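PDB 2YB1: amidohydrolase from Chromobacterium violaceum, which hydrolyses the 3'-phosphate of 3',5'-bisphosphonucleosides, releasing a nucleoside 5'-phosphate and orthophosphate with the help of three bound manganese ions. Local coordinates for residues G98-E101 against R102-M106; E130-S133 against R134-A138. All coordinates share one frame; numbering follows the deposited sequence.

After helix 86-96 the chain enters helix 99-112, whose opening turn is interaction 1 (98-106). It then passes through helix 118-123 and a loop that leads into the start of helix 134-143, where interaction 2 (130-138) lies. Each contact is a local turn within one continuous piece of chain, so the two follow in series and neither nests nor crosses. In space they meet: Arg99 NH1 is 3.0 Å from Ile132 O, probably a hydrogen bond, and Ala103 packs beside Phe137. The beginnings of two helices of the PHP domain are thus joined round the 5'-phosphate of AMP, which both contacts bind.

Interaction 1: residues G98-E101 against R102-M106; sequences GRLE and RARQM. With AMP (adenosine monophosphate), chain E.
Gly98 and Arg102 open helix 99-112 with the first of four successive i to i+4 backbone hydrogen bonds, Arg102 N to Gly98 O, and the series runs on to Gln105 N and Glu101 O. One turn brings Arg99 and Arg102 to the same phosphate. The Arg99 chain bends at its third torsion (chi3 -117°) and presents its guanidinium edge-on to AMP: NH1 donates to O3P at 2.9 Å and NH2 to O2P. Arg102, extended from CG to NE, uses its own edge, with NH1 donating to O3P at 2.8 Å and NH2 to O1P. O3P therefore accepts one hydrogen bond from each arginine, and their NH1 atoms stand 3.9 Å apart. A water donates to Arg99 O and accepts from Arg102 NH1, while Met106 SD lies over one face of the Arg102 guanidinium, 4.2 Å above its plane. On the outer side Arg104, its chain extended, runs back past Leu100, with the Leu100 carbonyl carbon over one face of its guanidinium and NH2 near Leu100 CB. Glu101 and Gln105 run side by side, with Gln105 NE2 3.8 Å from Glu101 CG. This helix start is part of the substrate-binding site: sharing O3P and each taking a further oxygen, the two guanidinium groups probably make a positively charged seat for the negatively charged 5'-phosphate, the group that stays on the product.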
loop_
_atom_site.group_PDB
_atom_site.type_symbol
_atom_site.label_atom_id
_atom_site.label_comp_id
_atom_site.label_asym_id
_atom_site.label_seq_id
_atom_site.Cartn_x
_atom_site.Cartn_y
_atom_site.Cartn_z
ATOM N N GLY A 98 13.562 4.817 -10.717
ATOM C CA GLY A 98 14.403 3.662 -10.990
ATOM C C GLY A 98 13.643 2.361 -11.202
ATOM O O GLY A 98 14.246 1.303 -11.373
ATOM N N ARG A 99 12.318 2.436 -11.183
ATOM C CA ARG A 99 11.482 1.236 -11.190
ATOM C C ARG A 99 11.638 0.406 -12.478
ATOM O O ARG A 99 11.836 -0.812 -12.421
ATOM C CB ARG A 99 10.012 1.627 -10.953
ATOM C CG ARG A 99 9.192 0.582 -10.246
ATOM C CD ARG A 99 7.885 1.156 -9.709
ATOM N NE ARG A 99 7.803 1.099 -8.246
ATOM C CZ ARG A 99 7.807 -0.023 -7.527
ATOM N NH1 ARG A 99 7.898 -1.209 -8.127
ATOM N NH2 ARG A 99 7.723 0.038 -6.196
ATOM N N LEU A 100 11.542 1.057 -13.637
ATOM C CA LEU A 100 11.672 0.353 -14.916
ATOM C C LEU A 100 13.043 -0.302 -15.091
ATOM O O LEU A 100 13.144 -1.466 -15.504
ATOM C CB LEU A 100 11.391 1.304 -16.091
ATOM C CG LEU A 100 9.994 1.134 -16.689
ATOM C CD1 LEU A 100 9.647 2.289 -17.636
ATOM C CD2 LEU A 100 9.875 -0.219 -17.391
ATOM N N GLU A 101 14.093 0.462 -14.794
ATOM C CA GLU A 101 15.465 -0.034 -14.841
ATOM C C GLU A 101 15.635 -1.284 -13.958
ATOM O O GLU A 101 16.180 -2.300 -14.387
ATOM C CB GLU A 101 16.406 1.087 -14.387
ATOM C CG GLU A 101 17.847 0.690 -14.123
ATOM C CD GLU A 101 18.665 1.859 -13.560
ATOM O OE1 GLU A 101 18.189 2.535 -12.609
ATOM O OE2 GLU A 101 19.789 2.096 -14.064
ATOM N N ARG A 102 15.162 -1.199 -12.719
ATOM C CA ARG A 102 15.224 -2.322 -11.793
ATOM C C ARG A 102 14.498 -3.545 -12.354
ATOM O O ARG A 102 14.953 -4.688 -12.195
ATOM C CB ARG A 102 14.598 -1.909 -10.464
ATOM C CG ARG A 102 14.384 -3.015 -9.426
ATOM C CD ARG A 102 13.714 -2.357 -8.205
ATOM N NE ARG A 102 13.352 -3.260 -7.109
ATOM C CZ ARG A 102 12.113 -3.683 -6.863
ATOM N NH1 ARG A 102 11.101 -3.306 -7.651
ATOM N NH2 ARG A 102 11.884 -4.477 -5.819
ATOM N N ALA A 103 13.362 -3.301 -13.002
ATOM C CA ALA A 103 12.570 -4.387 -13.583
ATOM C C ALA A 103 13.274 -5.099 -14.736
ATOM O O ALA A 103 13.196 -6.319 -14.851
ATOM C CB ALA A 103 11.193 -3.878 -14.032
ATOM N N ARG A 104 13.941 -4.347 -15.608
ATOM C CA ARG A 104 14.682 -4.980 -16.699
ATOM C C ARG A 104 15.778 -5.893 -16.130
ATOM O O ARG A 104 16.037 -6.983 -16.640
ATOM C CB ARG A 104 15.274 -3.924 -17.639
ATOM C CG ARG A 104 14.228 -3.014 -18.277
ATOM C CD ARG A 104 14.863 -2.068 -19.299
ATOM N NE ARG A 104 13.943 -0.992 -19.663
ATOM C CZ ARG A 104 13.958 0.225 -19.127
ATOM N NH1 ARG A 104 14.860 0.529 -18.192
ATOM N NH2 ARG A 104 13.070 1.141 -19.519
ATOM N N GLN A 105 16.403 -5.437 -15.055
ATOM C CA GLN A 105 17.426 -6.197 -14.350
ATOM C C GLN A 105 16.850 -7.452 -13.663
ATOM O O GLN A 105 17.471 -8.519 -13.678
ATOM C CB GLN A 105 18.140 -5.280 -13.340
ATOM C CG GLN A 105 18.965 -4.176 -14.016
ATOM C CD GLN A 105 19.432 -3.080 -13.065
ATOM O OE1 GLN A 105 19.064 -3.055 -11.893
ATOM N NE2 GLN A 105 20.240 -2.159 -13.582
ATOM N N MET A 106 15.666 -7.324 -13.069
ATOM C CA MET A 106 14.990 -8.472 -12.465
ATOM C C MET A 106 14.742 -9.539 -13.529
ATOM O O MET A 106 14.953 -10.733 -13.294
ATOM C CB MET A 106 13.668 -8.053 -11.803
ATOM C CG MET A 106 13.827 -7.157 -10.551
ATOM S SD MET A 106 12.238 -6.891 -9.706
ATOM C CE MET A 106 11.483 -5.617 -10.693
HETATM P P AMP E . 8.043 -3.868 -5.556
HETATM O O1P AMP E . 9.189 -4.399 -4.721
HETATM O O2P AMP E . 7.567 -2.578 -4.924
HETATM O O3P AMP E . 8.435 -3.845 -7.012
HETATM O "O5'" AMP E . 6.949 -5.003 -5.323
HETATM C "C5'" AMP E . 6.405 -5.229 -4.033
HETATM C "C4'" AMP E . 5.015 -5.803 -4.109
HETATM O "O4'" AMP E . 5.096 -7.226 -4.350
HETATM C "C3'" AMP E . 4.187 -5.688 -2.836
HETATM O "O3'" AMP E . 3.557 -4.422 -2.709
HETATM C "C2'" AMP E . 3.202 -6.849 -2.951
HETATM O "O2'" AMP E . 2.090 -6.481 -3.758
HETATM C "C1'" AMP E . 4.025 -7.893 -3.707
HETATM N N9 AMP E . 4.586 -8.908 -2.798
HETATM C C8 AMP E . 5.744 -8.817 -2.111
HETATM N N7 AMP E . 5.938 -9.937 -1.357
HETATM C C5 AMP E . 4.883 -10.754 -1.555
HETATM C C6 AMP E . 4.451 -12.088 -1.077
HETATM N N6 AMP E . 5.205 -12.791 -0.201
HETATM N N1 AMP E . 3.277 -12.576 -1.548
HETATM C C2 AMP E . 2.508 -11.890 -2.417
HETATM N N3 AMP E . 2.838 -10.672 -2.891
HETATM C C4 AMP E . 3.993 -10.070 -2.505
HETATM O O HOH W 1 10.647 -2.405 -10.498
#

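Interaction 2: residues E130-S133 against R134-A138; sequences EMIS and RTHFA. With AMP (adenosine monophosphate), chain E.
Ser133 O is gripped by two backbone N-H groups of the first helical turn, those of His136 at 3.0 Å and Phe137 at 3.3 Å, both weak bonds, while the edge of the Phe137 ring also reaches it. Ser133 is the N-cap of helix 134-143. Its chi1 of 157° turns OG toward the helix start, where it accepts from Thr135 N at 2.9 Å. The reciprocal bond runs from Ser133 N to His136 ND1; it is weak, its N-H...ND1 angle only 133°, and meets the imidazole at its edge, completing a capping box. Ile132 CD1 lies against His136 ND1 and CB, and its CG1 packs near Phe137 CE1.

The phosphate of AMP sits at this helix start. Arg134 N donates to O3P at 3.1 Å, and the side chain, bent at chi3 (-75°), curls round so that NE gives a nearly straight bond of 2.8 Å to O1P, with NH2 adding a weak one. Adenine C8 lies over one face of this guanidinium, toward its rim. Thr135 OG1, hydrogen-bonded to Asp14, comes within 2.8 Å of the ribose O2', and Arg134 NH1 is held by Leu158 O. Bound by a backbone N-H and an arginine side chain at a helix N terminus, the 5'-phosphate probably gains from the helix dipole as well as from the positive charge.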
loop_
_atom_site.group_PDB
_atom_site.type_symbol
_atom_site.label_atom_id
_atom_site.label_comp_id
_atom_site.label_asym_id
_atom_site.label_seq_id
_atom_site.Cartn_x
_atom_site.Cartn_y
_atom_site.Cartn_z
ATOM N N GLU A 130 6.035 2.472 -15.839
ATOM C CA GLU A 130 6.812 3.097 -14.769
ATOM C C GLU A 130 6.488 2.520 -13.385
ATOM O O GLU A 130 7.271 2.673 -12.446
ATOM C CB GLU A 130 6.570 4.605 -14.758
ATOM C CG GLU A 130 6.829 5.282 -16.101
ATOM C CD GLU A 130 8.285 5.684 -16.301
ATOM O OE1 GLU A 130 9.139 5.298 -15.465
ATOM O OE2 GLU A 130 8.572 6.397 -17.293
ATOM N N MET A 131 5.329 1.880 -13.264
ATOM C CA MET A 131 4.889 1.285 -11.992
ATOM C C MET A 131 5.213 -0.205 -11.877
ATOM O O MET A 131 4.779 -0.870 -10.935
ATOM C CB MET A 131 3.396 1.515 -11.756
ATOM C CG MET A 131 3.027 2.974 -11.514
ATOM S SD MET A 131 4.106 3.780 -10.319
ATOM C CE MET A 131 4.338 2.586 -9.007
ATOM N N ILE A 132 5.955 -0.719 -12.852
ATOM C CA ILE A 132 6.269 -2.147 -12.925
ATOM C C ILE A 132 6.800 -2.681 -11.577
ATOM O O ILE A 132 7.698 -2.097 -10.968
ATOM C CB ILE A 132 7.270 -2.440 -14.091
ATOM C CG1 ILE A 132 7.552 -3.941 -14.224
ATOM C CG2 ILE A 132 8.577 -1.647 -13.922
ATOM C CD1 ILE A 132 6.391 -4.772 -14.778
ATOM N N SER A 133 6.255 -3.811 -11.139
ATOM C CA SER A 133 6.404 -4.263 -9.750
ATOM C C SER A 133 6.698 -5.761 -9.679
ATOM O O SER A 133 6.354 -6.489 -10.599
ATOM C CB SER A 133 5.089 -3.956 -9.025
ATOM O OG SER A 133 4.882 -4.756 -7.888
ATOM N N ARG A 134 7.318 -6.214 -8.587
ATOM C CA ARG A 134 7.472 -7.648 -8.327
ATOM C C ARG A 134 6.128 -8.364 -8.427
ATOM O O ARG A 134 6.084 -9.551 -8.739
ATOM C CB ARG A 134 8.072 -7.912 -6.938
ATOM C CG ARG A 134 9.551 -7.521 -6.814
ATOM C CD ARG A 134 10.154 -7.965 -5.482
ATOM N NE ARG A 134 9.719 -7.115 -4.374
ATOM C CZ ARG A 134 9.697 -7.492 -3.101
ATOM N NH1 ARG A 134 10.082 -8.721 -2.765
ATOM N NH2 ARG A 134 9.291 -6.642 -2.157
ATOM N N THR A 135 5.038 -7.650 -8.134
ATOM C CA THR A 135 3.694 -8.238 -8.202
ATOM C C THR A 135 3.379 -8.699 -9.615
ATOM O O THR A 135 2.844 -9.786 -9.817
ATOM C CB THR A 135 2.611 -7.243 -7.743
ATOM O OG1 THR A 135 2.877 -6.836 -6.395
ATOM C CG2 THR A 135 1.213 -7.878 -7.817
ATOM N N HIS A 136 3.717 -7.861 -10.597
ATOM C CA HIS A 136 3.496 -8.209 -11.994
ATOM C C HIS A 136 4.354 -9.402 -12.426
ATOM O O HIS A 136 3.884 -10.265 -13.181
ATOM C CB HIS A 136 3.758 -7.007 -12.895
ATOM C CG HIS A 136 2.952 -5.800 -12.538
ATOM N ND1 HIS A 136 3.526 -4.609 -12.142
ATOM C CD2 HIS A 136 1.613 -5.601 -12.501
ATOM C CE1 HIS A 136 2.576 -3.724 -11.897
ATOM N NE2 HIS A 136 1.406 -4.298 -12.113
ATOM N N PHE A 137 5.596 -9.462 -11.944
ATOM C CA PHE A 137 6.477 -10.600 -12.213
ATOM C C PHE A 137 5.866 -11.876 -11.658
ATOM O O PHE A 137 5.903 -12.924 -12.297
ATOM C CB PHE A 137 7.874 -10.388 -11.601
ATOM C CG PHE A 137 8.808 -9.584 -12.476
ATOM C CD1 PHE A 137 8.702 -8.198 -12.546
ATOM C CD2 PHE A 137 9.771 -10.220 -13.246
ATOM C CE1 PHE A 137 9.554 -7.460 -13.367
ATOM C CE2 PHE A 137 10.619 -9.488 -14.070
ATOM C CZ PHE A 137 10.509 -8.102 -14.123
ATOM N N ALA A 138 5.290 -11.783 -10.463
ATOM C CA ALA A 138 4.677 -12.950 -9.836
ATOM C C ALA A 138 3.458 -13.438 -10.627
ATOM O O ALA A 138 3.285 -14.641 -10.833
ATOM C CB ALA A 138 4.300 -12.644 -8.387
HETATM P P AMP E . 8.043 -3.868 -5.556
HETATM O O1P AMP E . 9.189 -4.399 -4.721
HETATM O O2P AMP E . 7.567 -2.578 -4.924
HETATM O O3P AMP E . 8.435 -3.845 -7.012
HETATM O "O5'" AMP E . 6.949 -5.003 -5.323
HETATM C "C5'" AMP E . 6.405 -5.229 -4.033
HETATM C "C4'" AMP E . 5.015 -5.803 -4.109
HETATM O "O4'" AMP E . 5.096 -7.226 -4.350
HETATM C "C3'" AMP E . 4.187 -5.688 -2.836
HETATM O "O3'" AMP E . 3.557 -4.422 -2.709
HETATM C "C2'" AMP E . 3.202 -6.849 -2.951
HETATM O "O2'" AMP E . 2.090 -6.481 -3.758
HETATM C "C1'" AMP E . 4.025 -7.893 -3.707
HETATM N N9 AMP E . 4.586 -8.908 -2.798
HETATM C C8 AMP E . 5.744 -8.817 -2.111
HETATM N N7 AMP E . 5.938 -9.937 -1.357
HETATM C C5 AMP E . 4.883 -10.754 -1.555
HETATM C C6 AMP E . 4.451 -12.088 -1.077
HETATM N N6 AMP E . 5.205 -12.791 -0.201
HETATM N N1 AMP E . 3.277 -12.576 -1.548
HETATM C C2 AMP E . 2.508 -11.890 -2.417
HETATM N N3 AMP E . 2.838 -10.672 -2.891
HETATM C C4 AMP E . 3.993 -10.070 -2.505
#